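Local coordinates for protein flavodoxin (PDB 4J8P) that binds flavin mononucleotide in a flavodoxin-like fold and probably serves in electron transfer, although its precise physiological role is not established, at residues I83-P88 against N99-S104; N92-I97 against K128-N133; G105-K110 against P135-G140; T8-F13 against R21-V26. All blocks are in the same frame, centred on the assembly; numbering follows the deposited sequence. Where two conformers were deposited one is given.

Contact 1 (I83-P88 against N99-S104); sequences IYIGFP and NTFIES. With FMN (flavin mononucleotide), chain B.
Strand 83-88 and the end of helix 96-102 approach most closely at Ile85 and Ile102, whose CA atoms lie 9.3 Å apart, a separation that side chains alone bridge. The two elements open a beta-alpha-beta unit of the flavodoxin-like fold, in which helix 96-102 leads from strand 80-88 on to strand 111-117. All three residues that touch are buried and apolar, and no hydrogen bond crosses between the segments. Ile85 supplies the strand's side of the packing. Its CG1 stands beside the backbone N (chi1 -58°) and its chain is extended, which carries CD1 to both Phe101 and Ile102. Ile85 CD1 meets the Phe101 ring at its edge, near the ring plane, 3.9 Å from CE2; the ring therefore offers its rim to the strand. The Phe101 ring also meets that of Phe107, with the planes about 70° apart. Past the last helical turn, Ser104 OG donates to Thr100 O at 2.7 Å, from above the carbonyl plane, which ties the chain back to the helix as it leaves. At the far end of the strand the FMN lies against Pro88, with Pro88 CB 3.3 Å from O5' of the cofactor. Back at the helix, Ile85 CD1 also reaches Ile102 CG1 at 4.0 Å.

Contact 2 (N92-I97 against K128-N133); sequences NLAPRI and KELQTN. With FMN (flavin mononucleotide), chain B.
Leu93 and Ala94, in the loop between strand 80-88 and helix 96-102, meet Glu129 and Leu130 of helix 124-133; the segment starts at the flavin with Asn92. There the backbone N of Asn92 donates to FMN O4 at 2.9 Å, with a bent N-H...O angle of 132°, while Asn92 O accepts from Asn125 ND2 near the start of helix 124-133. Leu93 follows with its CG beside the backbone N (chi1 -70°), and its branch CD2 comes 3.7 Å from Glu129 CG. Only the aliphatic part of the glutamate is used: its chain bends at chi2 (-86°), and CB and CG form the surface that receives the leucine methyl. In this flavodoxin-like fold the loop after strand 80-88 thus touches the isoalloxazine through Asn92 and packs on helix 124-133 at the next two residues. Ala94 points toward that helix, its CB 4.3 Å from Leu130 CD1, a looser and more buried contact; both residues also touch Phe87 of the neighbouring strand. Pro95 turns to Trp90 and Phe87 instead. The side chain of Arg96 reaches the end of helix 56-62, where Arg96 NE donates to Glu60 O; its NH1 stays 6.6 Å from Glu129 OE1, too far for a salt bridge.

Contact 3 (G105-K110 against P135-G140); sequences GDFAGK and PGINWG
Ile137 CD1 lies oblique to the Phe107 ring, touching that residue at CB, while one face of the Trp139 indole carries Ile137 CG2, 3.6 Å above its plane and offset toward the rim. Ile137 thus serves both aromatic residues through different branches. With CG1 beside the backbone N (chi1 -76°), Ile137 brings its CD1 to 3.8 Å from Phe107 CB, which places the touch at the root of the phenylalanine. The ring of Phe107 itself leads away, to Ile83. Beside this apolar patch Asn138 CB lies 3.4 Å from Lys110 O. No direct hydrogen bond links the segments, and two waters do so instead. Water 1 donates to Phe107 O and to Lys110 O, and accepts from Asn138 N at 3.0 Å. Water 2 accepts from Gly109 N and donates to Gly136 O at 3.2 Å. Residues Phe107 to Lys110 form a type II beta turn, overlapped at its start by an Asx turn in which Ala108 N donates to Asp106 OD1 (N-H...O angle 160°). Asn138 centres an inverse gamma turn and is backbone-bonded to Val112; the waters join the segments just ahead of the pairing of strands 111-117 and 138-144 in the parallel sheet of the flavodoxin-like fold.

Contact 4 (T8-F13 against R21-V26); sequences TLVAYF and RAAKLV
Strand 8-12 and helix 21-26 run antiparallel, their axes 8.6 Å apart at closest approach and their N-to-C directions at 175°; the nearest CA atoms are those of Tyr12 and Ala23, 6.5 Å from each other. Such an arrangement belongs to the first beta-alpha-beta unit of the flavodoxin-like fold, with the helix returning alongside the strand it follows. Four buried residues make the interface, and no hydrogen bond crosses it. Ala23 occupies the middle. Its CB sits 3.6 Å from Tyr12 CG and almost as near to CB and CD1, so the small methyl lies obliquely at the root of the ring. Tyr12 has its CG between the backbone N and the carbonyl carbon (chi1 74°), which keeps the base of the ring beside Ala23. Two residues earlier, Val10 also points to the helix. Its CG1, anti to the backbone N (chi1 175°), meets Ala23 O at 3.6 Å and Ala23 CB at 4.1 Å. The other branch, CG2, reaches Val26 CG1 at 3.9 Å, one helical turn further along. Around these residues, Ala27 and Val30 prolong the helical surface along Val10, and Ala20 extends it along Tyr12. Phe34 of strand 33-36 stacks on the Tyr12 ring, while on the strand's other side backbone bonds from Leu9 to Thr82 and Tyr84 join it to strand 80-88.

In the fold
From the N terminus, contact 4 comes first and closes the short connection between strand 7-12 and helix 18-30, before any other contact opens. Strand 7-12 then pairs with strand 80-88, where contact 1 folds helix 96-102 back on its own strand. Contact 2 crosses contact 1: its first segment lies inside that loop, and its second lies further on, in helix 124-133. Contact 3 follows contact 1 in series and crosses contact 2, tying the turn before strand 111-117 to the start of edge strand 138-144. Contacts 1 and 2 both reach the FMN; contact 3 touches contact 2 through Trp139 against Leu130 and Gln131, although their centres are about 14 Å apart.

Contact 1 (I83-P88 against N99-S104)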
# COMPACT_ATOMS: atom_id res chain seq x y z
N ILE A 83 -3.70 7.09 -8.04
CA ILE A 83 -3.94 6.08 -7.02
C ILE A 83 -2.81 6.09 -6.03
O ILE A 83 -1.65 5.86 -6.40
CB ILE A 83 -4.11 4.66 -7.62
CG1 ILE A 83 -5.29 4.65 -8.66
CG2 ILE A 83 -4.31 3.61 -6.47
CD1 ILE A 83 -5.53 3.32 -9.32
N TYR A 84 -3.14 6.36 -4.77
CA TYR A 84 -2.15 6.23 -3.69
C TYR A 84 -2.26 4.80 -3.16
O TYR A 84 -3.38 4.28 -3.06
CB TYR A 84 -2.45 7.20 -2.56
CG TYR A 84 -2.20 8.64 -2.88
CD1 TYR A 84 -3.10 9.37 -3.64
CD2 TYR A 84 -1.06 9.29 -2.40
CE1 TYR A 84 -2.86 10.71 -3.96
CE2 TYR A 84 -0.82 10.64 -2.68
CZ TYR A 84 -1.73 11.34 -3.46
OH TYR A 84 -1.50 12.66 -3.77
N ILE A 85 -1.11 4.14 -2.86
CA ILE A 85 -1.14 2.77 -2.33
C ILE A 85 -0.34 2.78 -1.06
O ILE A 85 0.86 3.05 -1.10
CB ILE A 85 -0.58 1.73 -3.34
CG1 ILE A 85 -1.40 1.78 -4.65
CG2 ILE A 85 -0.62 0.32 -2.70
CD1 ILE A 85 -0.90 0.77 -5.68
N GLY A 86 -1.01 2.54 0.07
CA GLY A 86 -0.33 2.58 1.36
C GLY A 86 -0.16 1.22 1.98
O GLY A 86 -1.01 0.34 1.81
N PHE A 87 0.92 1.06 2.74
CA PHE A 87 1.17 -0.23 3.40
C PHE A 87 2.15 -0.11 4.53
O PHE A 87 2.98 0.80 4.52
CB PHE A 87 1.76 -1.25 2.38
CG PHE A 87 2.84 -0.66 1.49
CD1 PHE A 87 2.51 -0.07 0.27
CD2 PHE A 87 4.19 -0.72 1.87
CE1 PHE A 87 3.49 0.51 -0.54
CE2 PHE A 87 5.18 -0.12 1.07
CZ PHE A 87 4.82 0.46 -0.15
N PRO A 88 2.13 -1.05 5.48
CA PRO A 88 3.25 -1.13 6.43
C PRO A 88 4.50 -1.69 5.75
O PRO A 88 4.36 -2.48 4.83
CB PRO A 88 2.78 -2.13 7.47
CG PRO A 88 1.83 -3.07 6.70
CD PRO A 88 1.17 -2.18 5.64
N ASN A 99 1.33 -6.65 -4.05
CA ASN A 99 1.55 -7.22 -5.38
C ASN A 99 0.23 -7.84 -5.90
O ASN A 99 -0.11 -7.66 -7.07
CB ASN A 99 2.65 -8.26 -5.35
CG ASN A 99 3.96 -7.67 -4.88
OD1 ASN A 99 4.28 -7.77 -3.70
ND2 ASN A 99 4.73 -7.09 -5.80
N THR A 100 -0.51 -8.55 -5.02
CA THR A 100 -1.78 -9.11 -5.50
C THR A 100 -2.70 -8.00 -6.00
O THR A 100 -3.30 -8.13 -7.07
CB THR A 100 -2.48 -9.88 -4.37
OG1 THR A 100 -1.56 -10.80 -3.81
CG2 THR A 100 -3.72 -10.66 -4.90
N PHE A 101 -2.80 -6.91 -5.22
CA PHE A 101 -3.65 -5.78 -5.57
C PHE A 101 -3.25 -5.19 -6.94
O PHE A 101 -4.11 -5.04 -7.81
CB PHE A 101 -3.57 -4.73 -4.45
CG PHE A 101 -4.30 -3.46 -4.73
CD1 PHE A 101 -5.70 -3.43 -4.74
CD2 PHE A 101 -3.61 -2.30 -5.05
CE1 PHE A 101 -6.39 -2.24 -5.03
CE2 PHE A 101 -4.30 -1.11 -5.31
CZ PHE A 101 -5.68 -1.08 -5.29
N ILE A 102 -1.97 -4.86 -7.13
CA ILE A 102 -1.51 -4.24 -8.39
C ILE A 102 -1.77 -5.20 -9.57
O ILE A 102 -2.11 -4.77 -10.66
CB ILE A 102 -0.01 -3.85 -8.27
CG1 ILE A 102 0.12 -2.72 -7.24
CG2 ILE A 102 0.61 -3.48 -9.63
CD1 ILE A 102 1.61 -2.45 -6.80
N GLU A 103 -1.60 -6.50 -9.32
CA GLU A 103 -1.79 -7.51 -10.37
C GLU A 103 -3.26 -7.86 -10.57
O GLU A 103 -3.55 -8.72 -11.41
CB GLU A 103 -0.96 -8.75 -10.04
CG GLU A 103 0.52 -8.44 -10.16
CD GLU A 103 1.46 -9.52 -9.66
OE1 GLU A 103 1.00 -10.66 -9.45
OE2 GLU A 103 2.67 -9.22 -9.49
N SER A 104 -4.18 -7.21 -9.85
CA SER A 104 -5.62 -7.54 -9.98
C SER A 104 -6.45 -6.42 -10.64
O SER A 104 -7.68 -6.54 -10.74
CB SER A 104 -6.20 -7.88 -8.62
OG SER A 104 -5.55 -9.06 -8.13
N1 FMN B . 9.21 -2.02 10.46
C2 FMN B . 10.41 -1.58 9.96
O2 FMN B . 10.91 -0.50 10.30
N3 FMN B . 11.14 -2.39 9.09
C4 FMN B . 10.79 -3.68 8.70
O4 FMN B . 11.49 -4.28 7.87
C4A FMN B . 9.57 -4.18 9.31
N5 FMN B . 9.23 -5.43 9.11
C5A FMN B . 8.06 -5.90 9.69
C6 FMN B . 7.66 -7.22 9.42
C7 FMN B . 6.45 -7.72 9.89
C7M FMN B . 6.01 -9.09 9.47
C8 FMN B . 5.62 -6.89 10.69
C8M FMN B . 4.28 -7.36 11.17
C9 FMN B . 6.03 -5.60 10.97
C9A FMN B . 7.23 -5.08 10.48
N10 FMN B . 7.65 -3.73 10.71
C10 FMN B . 8.81 -3.26 10.16
C1' FMN B . 6.79 -2.85 11.54
C2' FMN B . 5.65 -2.22 10.73
O2' FMN B . 6.09 -1.70 9.48
C3' FMN B . 4.96 -1.08 11.49
O3' FMN B . 4.67 -1.49 12.83
C4' FMN B . 3.70 -0.60 10.76
O4' FMN B . 3.43 0.74 11.18
C5' FMN B . 2.51 -1.49 11.07
O5' FMN B . 1.43 -0.98 10.28
P FMN B . -0.04 -1.51 10.31
O1P FMN B . -0.18 -2.94 9.94
O2P FMN B . -0.76 -0.58 9.36
O3P FMN B . -0.57 -1.24 11.72

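Contact 2 (N92-I97 against K128-N133)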
# COMPACT_ATOMS: atom_id res chain seq x y z
N ASN A 92 11.50 -4.55 4.96
CA ASN A 92 12.04 -3.61 3.97
C ASN A 92 11.30 -3.69 2.62
O ASN A 92 11.81 -3.18 1.60
CB ASN A 92 13.54 -3.87 3.76
CG ASN A 92 14.30 -2.69 3.22
OD1 ASN A 92 13.88 -1.54 3.32
ND2 ASN A 92 15.43 -2.96 2.61
N LEU A 93 10.08 -4.27 2.61
CA LEU A 93 9.33 -4.45 1.38
C LEU A 93 7.87 -4.11 1.60
O LEU A 93 7.39 -4.07 2.73
CB LEU A 93 9.42 -5.92 0.92
CG LEU A 93 10.80 -6.38 0.40
CD1 LEU A 93 10.91 -7.91 0.43
CD2 LEU A 93 11.04 -5.86 -1.00
N ALA A 94 7.13 -4.00 0.49
CA ALA A 94 5.70 -3.95 0.60
C ALA A 94 5.21 -5.37 0.93
O ALA A 94 5.71 -6.35 0.35
CB ALA A 94 5.10 -3.50 -0.74
N PRO A 95 4.23 -5.49 1.82
CA PRO A 95 3.61 -6.83 2.01
C PRO A 95 3.14 -7.39 0.67
O PRO A 95 2.72 -6.64 -0.23
CB PRO A 95 2.43 -6.53 2.95
CG PRO A 95 2.89 -5.28 3.73
CD PRO A 95 3.53 -4.45 2.60
N ARG A 96 3.19 -8.72 0.51
CA ARG A 96 2.86 -9.33 -0.80
C ARG A 96 1.43 -9.07 -1.28
O ARG A 96 1.19 -9.14 -2.49
CB ARG A 96 3.10 -10.85 -0.77
CG ARG A 96 4.53 -11.22 -0.30
CD ARG A 96 5.63 -10.54 -1.12
NE ARG A 96 6.95 -11.09 -0.77
CZ ARG A 96 8.11 -10.60 -1.19
NH1 ARG A 96 8.15 -9.50 -1.96
NH2 ARG A 96 9.25 -11.22 -0.88
N ILE A 97 0.49 -8.78 -0.37
CA ILE A 97 -0.88 -8.48 -0.81
C ILE A 97 -0.87 -7.21 -1.70
O ILE A 97 -1.77 -7.03 -2.51
CB ILE A 97 -1.84 -8.36 0.38
CG1 ILE A 97 -3.29 -8.38 -0.13
CG2 ILE A 97 -1.51 -7.10 1.24
CD1 ILE A 97 -4.28 -8.40 0.96
N LYS A 128 11.44 1.04 -4.49
CA LYS A 128 12.25 0.65 -5.65
C LYS A 128 11.84 -0.73 -6.19
O LYS A 128 11.77 -0.93 -7.40
CB LYS A 128 13.73 0.65 -5.26
CG LYS A 128 14.67 0.58 -6.49
CD LYS A 128 14.51 1.78 -7.49
CE LYS A 128 14.58 3.16 -6.86
NZ LYS A 128 14.18 4.24 -7.83
N GLU A 129 11.57 -1.69 -5.28
CA GLU A 129 11.14 -3.01 -5.75
C GLU A 129 9.81 -2.92 -6.50
O GLU A 129 9.66 -3.58 -7.52
CB GLU A 129 11.05 -4.00 -4.58
CG GLU A 129 12.42 -4.42 -4.10
CD GLU A 129 13.02 -5.60 -4.84
OE1 GLU A 129 12.36 -6.15 -5.75
OE2 GLU A 129 14.14 -6.01 -4.47
N LEU A 130 8.86 -2.07 -6.02
CA LEU A 130 7.59 -1.93 -6.76
C LEU A 130 7.84 -1.32 -8.14
O LEU A 130 7.25 -1.78 -9.13
CB LEU A 130 6.60 -1.07 -5.97
CG LEU A 130 5.99 -1.71 -4.71
CD1 LEU A 130 5.17 -0.65 -3.96
CD2 LEU A 130 5.04 -2.88 -5.06
N GLN A 131 8.68 -0.26 -8.21
CA GLN A 131 8.93 0.36 -9.51
C GLN A 131 9.55 -0.65 -10.49
O GLN A 131 9.23 -0.65 -11.68
CB GLN A 131 9.91 1.53 -9.35
CG GLN A 131 9.33 2.70 -8.53
CD GLN A 131 10.42 3.71 -8.20
OE1 GLN A 131 11.60 3.51 -8.52
NE2 GLN A 131 10.05 4.83 -7.59
N THR A 132 10.51 -1.44 -9.99
CA THR A 132 11.27 -2.39 -10.84
C THR A 132 10.34 -3.54 -11.31
O THR A 132 10.45 -4.00 -12.45
CB THR A 132 12.50 -2.90 -10.04
OG1 THR A 132 13.29 -1.78 -9.62
CG2 THR A 132 13.40 -3.86 -10.89
N ASN A 133 9.42 -3.98 -10.45
CA ASN A 133 8.54 -5.08 -10.82
C ASN A 133 7.41 -4.64 -11.74
O ASN A 133 6.90 -5.47 -12.51
CB ASN A 133 7.96 -5.74 -9.59
CG ASN A 133 7.58 -7.16 -9.90
OD1 ASN A 133 8.40 -7.96 -10.36
ND2 ASN A 133 6.31 -7.48 -9.77
N1 FMN B . 9.21 -2.02 10.46
C2 FMN B . 10.41 -1.58 9.96
O2 FMN B . 10.91 -0.50 10.30
N3 FMN B . 11.14 -2.39 9.09
C4 FMN B . 10.79 -3.68 8.70
O4 FMN B . 11.49 -4.28 7.87
C4A FMN B . 9.57 -4.18 9.31
N5 FMN B . 9.23 -5.43 9.11
C5A FMN B . 8.06 -5.90 9.69
C6 FMN B . 7.66 -7.22 9.42
C7 FMN B . 6.45 -7.72 9.89
C7M FMN B . 6.01 -9.09 9.47
C8 FMN B . 5.62 -6.89 10.69
C8M FMN B . 4.28 -7.36 11.17
C9 FMN B . 6.03 -5.60 10.97
C9A FMN B . 7.23 -5.08 10.48
N10 FMN B . 7.65 -3.73 10.71
C10 FMN B . 8.81 -3.26 10.16
C1' FMN B . 6.79 -2.85 11.54
C2' FMN B . 5.65 -2.22 10.73
O2' FMN B . 6.09 -1.70 9.48
C3' FMN B . 4.96 -1.08 11.49
O3' FMN B . 4.67 -1.49 12.83
C4' FMN B . 3.70 -0.60 10.76
O4' FMN B . 3.43 0.74 11.18
C5' FMN B . 2.51 -1.49 11.07
O5' FMN B . 1.43 -0.98 10.28
P FMN B . -0.04 -1.51 10.31
O1P FMN B . -0.18 -2.94 9.94
O2P FMN B . -0.76 -0.58 9.36
O3P FMN B . -0.57 -1.24 11.72

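Contact 3 (G105-K110 against P135-G140)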
# COMPACT_ATOMS: atom_id res chain seq x y z
N GLY A 105 -5.78 -5.37 -11.11
CA GLY A 105 -6.45 -4.26 -11.78
C GLY A 105 -5.59 -3.68 -12.89
O GLY A 105 -4.41 -4.05 -13.02
N ASP A 106 -6.18 -2.77 -13.68
CA ASP A 106 -5.51 -2.10 -14.79
C ASP A 106 -5.07 -0.72 -14.32
O ASP A 106 -5.90 0.17 -14.15
CB ASP A 106 -6.45 -2.01 -16.02
CG ASP A 106 -5.83 -1.37 -17.26
OD1 ASP A 106 -4.63 -1.00 -17.22
OD2 ASP A 106 -6.53 -1.29 -18.30
N PHE A 107 -3.76 -0.57 -14.06
CA PHE A 107 -3.17 0.68 -13.56
C PHE A 107 -2.59 1.57 -14.71
O PHE A 107 -1.97 2.60 -14.42
CB PHE A 107 -2.12 0.37 -12.47
CG PHE A 107 -2.75 -0.18 -11.21
CD1 PHE A 107 -3.13 -1.52 -11.13
CD2 PHE A 107 -3.03 0.65 -10.13
CE1 PHE A 107 -3.79 -2.01 -9.99
CE2 PHE A 107 -3.62 0.15 -8.97
CZ PHE A 107 -4.02 -1.17 -8.91
N ALA A 108 -2.87 1.24 -15.98
CA ALA A 108 -2.39 2.03 -17.13
C ALA A 108 -3.03 3.40 -17.18
O ALA A 108 -4.21 3.56 -16.89
CB ALA A 108 -2.67 1.29 -18.44
N GLY A 109 -2.22 4.40 -17.55
CA GLY A 109 -2.67 5.79 -17.65
C GLY A 109 -2.94 6.45 -16.32
O GLY A 109 -3.73 7.41 -16.25
N LYS A 110 -2.33 5.92 -15.24
CA LYS A 110 -2.54 6.44 -13.90
C LYS A 110 -1.23 6.71 -13.18
O LYS A 110 -0.25 5.98 -13.34
CB LYS A 110 -3.35 5.44 -13.05
CG LYS A 110 -4.66 5.01 -13.74
CD LYS A 110 -5.48 4.12 -12.85
CE LYS A 110 -6.56 3.39 -13.61
NZ LYS A 110 -7.47 4.30 -14.37
N PRO A 135 7.24 -1.79 -14.26
CA PRO A 135 7.82 -0.63 -14.97
C PRO A 135 6.86 0.08 -15.92
O PRO A 135 7.23 1.13 -16.45
CB PRO A 135 9.01 -1.25 -15.73
CG PRO A 135 8.62 -2.67 -15.95
CD PRO A 135 7.83 -3.07 -14.73
N GLY A 136 5.67 -0.47 -16.13
CA GLY A 136 4.64 0.11 -16.97
C GLY A 136 3.80 1.14 -16.25
O GLY A 136 3.00 1.84 -16.88
N ILE A 137 3.93 1.23 -14.92
CA ILE A 137 3.12 2.17 -14.14
C ILE A 137 3.85 3.51 -14.01
O ILE A 137 5.08 3.54 -13.91
CB ILE A 137 2.84 1.53 -12.77
CG1 ILE A 137 1.76 0.43 -12.97
CG2 ILE A 137 2.42 2.55 -11.71
CD1 ILE A 137 1.48 -0.38 -11.67
N ASN A 138 3.08 4.61 -14.01
CA ASN A 138 3.66 5.96 -13.87
C ASN A 138 3.86 6.22 -12.39
O ASN A 138 3.06 6.91 -11.76
CB ASN A 138 2.74 7.01 -14.49
CG ASN A 138 2.41 6.74 -15.95
OD1 ASN A 138 3.22 6.18 -16.70
ND2 ASN A 138 1.27 7.27 -16.41
N TRP A 139 4.95 5.69 -11.83
CA TRP A 139 5.23 5.87 -10.41
C TRP A 139 5.55 7.32 -10.06
O TRP A 139 6.43 7.94 -10.70
CB TRP A 139 6.41 4.97 -9.98
CG TRP A 139 6.06 3.52 -10.04
CD1 TRP A 139 6.35 2.64 -11.04
CD2 TRP A 139 5.27 2.81 -9.09
NE1 TRP A 139 5.81 1.41 -10.75
CE2 TRP A 139 5.12 1.48 -9.57
CE3 TRP A 139 4.66 3.16 -7.87
CZ2 TRP A 139 4.45 0.49 -8.84
CZ3 TRP A 139 3.96 2.19 -7.17
CH2 TRP A 139 3.84 0.87 -7.67
N GLY A 140 4.86 7.81 -9.01
CA GLY A 140 5.15 9.11 -8.40
C GLY A 140 5.98 8.87 -7.15
O GLY A 140 5.88 7.80 -6.52
O HOH W 1 0.28 3.98 -14.76
O HOH W 2 0.73 3.93 -17.77

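Contact 4 (T8-F13 against R21-V26)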
# COMPACT_ATOMS: atom_id res chain seq x y z
N THR A 8 -9.36 10.49 -7.54
CA THR A 8 -8.21 9.97 -6.79
C THR A 8 -8.67 8.87 -5.87
O THR A 8 -9.70 8.98 -5.19
CB THR A 8 -7.49 11.11 -6.03
OG1 THR A 8 -6.99 12.06 -6.98
CG2 THR A 8 -6.33 10.59 -5.15
N LEU A 9 -7.90 7.76 -5.87
CA LEU A 9 -8.16 6.62 -5.00
C LEU A 9 -7.07 6.56 -3.97
O LEU A 9 -5.91 6.70 -4.34
CB LEU A 9 -8.17 5.31 -5.83
CG LEU A 9 -8.44 4.01 -5.04
CD1 LEU A 9 -9.87 4.02 -4.46
CD2 LEU A 9 -8.27 2.76 -5.92
N VAL A 10 -7.41 6.34 -2.67
CA VAL A 10 -6.38 6.10 -1.65
C VAL A 10 -6.62 4.68 -1.19
O VAL A 10 -7.57 4.45 -0.43
CB VAL A 10 -6.37 7.14 -0.50
CG1 VAL A 10 -5.36 6.76 0.59
CG2 VAL A 10 -6.08 8.53 -1.05
N ALA A 11 -5.84 3.74 -1.73
CA ALA A 11 -5.93 2.32 -1.39
C ALA A 11 -4.89 2.00 -0.34
O ALA A 11 -3.78 2.55 -0.38
CB ALA A 11 -5.71 1.48 -2.63
N TYR A 12 -5.23 1.15 0.63
CA TYR A 12 -4.22 0.84 1.65
C TYR A 12 -4.43 -0.53 2.22
O TYR A 12 -5.58 -1.01 2.29
CB TYR A 12 -4.27 1.87 2.81
CG TYR A 12 -5.46 1.67 3.70
CD1 TYR A 12 -6.70 2.20 3.35
CD2 TYR A 12 -5.38 0.89 4.85
CE1 TYR A 12 -7.84 1.93 4.11
CE2 TYR A 12 -6.50 0.61 5.61
CZ TYR A 12 -7.72 1.15 5.26
OH TYR A 12 -8.84 0.95 6.01
N PHE A 13 -3.32 -1.13 2.69
CA PHE A 13 -3.38 -2.36 3.47
C PHE A 13 -2.90 -2.02 4.90
O PHE A 13 -1.89 -1.30 5.06
CB PHE A 13 -2.52 -3.47 2.84
CG PHE A 13 -2.24 -4.63 3.76
CD1 PHE A 13 -3.26 -5.50 4.15
CD2 PHE A 13 -0.95 -4.87 4.22
CE1 PHE A 13 -3.00 -6.56 5.03
CE2 PHE A 13 -0.69 -5.95 5.08
CZ PHE A 13 -1.71 -6.79 5.46
N ARG A 21 -4.82 4.62 9.61
CA ARG A 21 -4.99 5.99 10.10
C ARG A 21 -4.21 6.99 9.23
O ARG A 21 -4.73 8.09 8.93
CB ARG A 21 -4.57 6.06 11.57
CG ARG A 21 -5.69 5.45 12.41
CD ARG A 21 -5.29 5.01 13.78
NE ARG A 21 -6.49 4.49 14.46
CZ ARG A 21 -6.97 3.26 14.33
NH1 ARG A 21 -6.35 2.36 13.57
NH2 ARG A 21 -8.09 2.91 14.96
N ALA A 22 -3.00 6.60 8.76
CA ALA A 22 -2.28 7.48 7.85
C ALA A 22 -3.04 7.63 6.53
O ALA A 22 -3.16 8.73 6.01
CB ALA A 22 -0.88 6.93 7.59
N ALA A 23 -3.63 6.52 6.02
CA ALA A 23 -4.38 6.56 4.77
C ALA A 23 -5.64 7.42 4.88
O ALA A 23 -5.99 8.10 3.92
CB ALA A 23 -4.76 5.16 4.33
N LYS A 24 -6.30 7.42 6.06
CA LYS A 24 -7.47 8.28 6.26
C LYS A 24 -7.05 9.73 6.08
O LYS A 24 -7.74 10.49 5.41
CB LYS A 24 -8.10 8.04 7.66
CG LYS A 24 -9.46 8.75 7.90
CD LYS A 24 -9.34 10.27 8.24
CE LYS A 24 -10.58 10.88 8.86
NZ LYS A 24 -11.64 11.19 7.87
N LEU A 25 -5.89 10.11 6.70
CA LEU A 25 -5.40 11.47 6.60
C LEU A 25 -5.06 11.82 5.15
O LEU A 25 -5.36 12.93 4.71
CB LEU A 25 -4.18 11.65 7.51
CG LEU A 25 -4.49 11.59 9.00
CD1 LEU A 25 -3.23 11.48 9.80
CD2 LEU A 25 -5.32 12.85 9.42
N VAL A 26 -4.43 10.87 4.40
CA VAL A 26 -4.12 11.12 2.98
C VAL A 26 -5.41 11.31 2.17
O VAL A 26 -5.50 12.28 1.40
CB VAL A 26 -3.26 9.97 2.40
CG1 VAL A 26 -3.05 10.12 0.89
CG2 VAL A 26 -1.92 9.89 3.14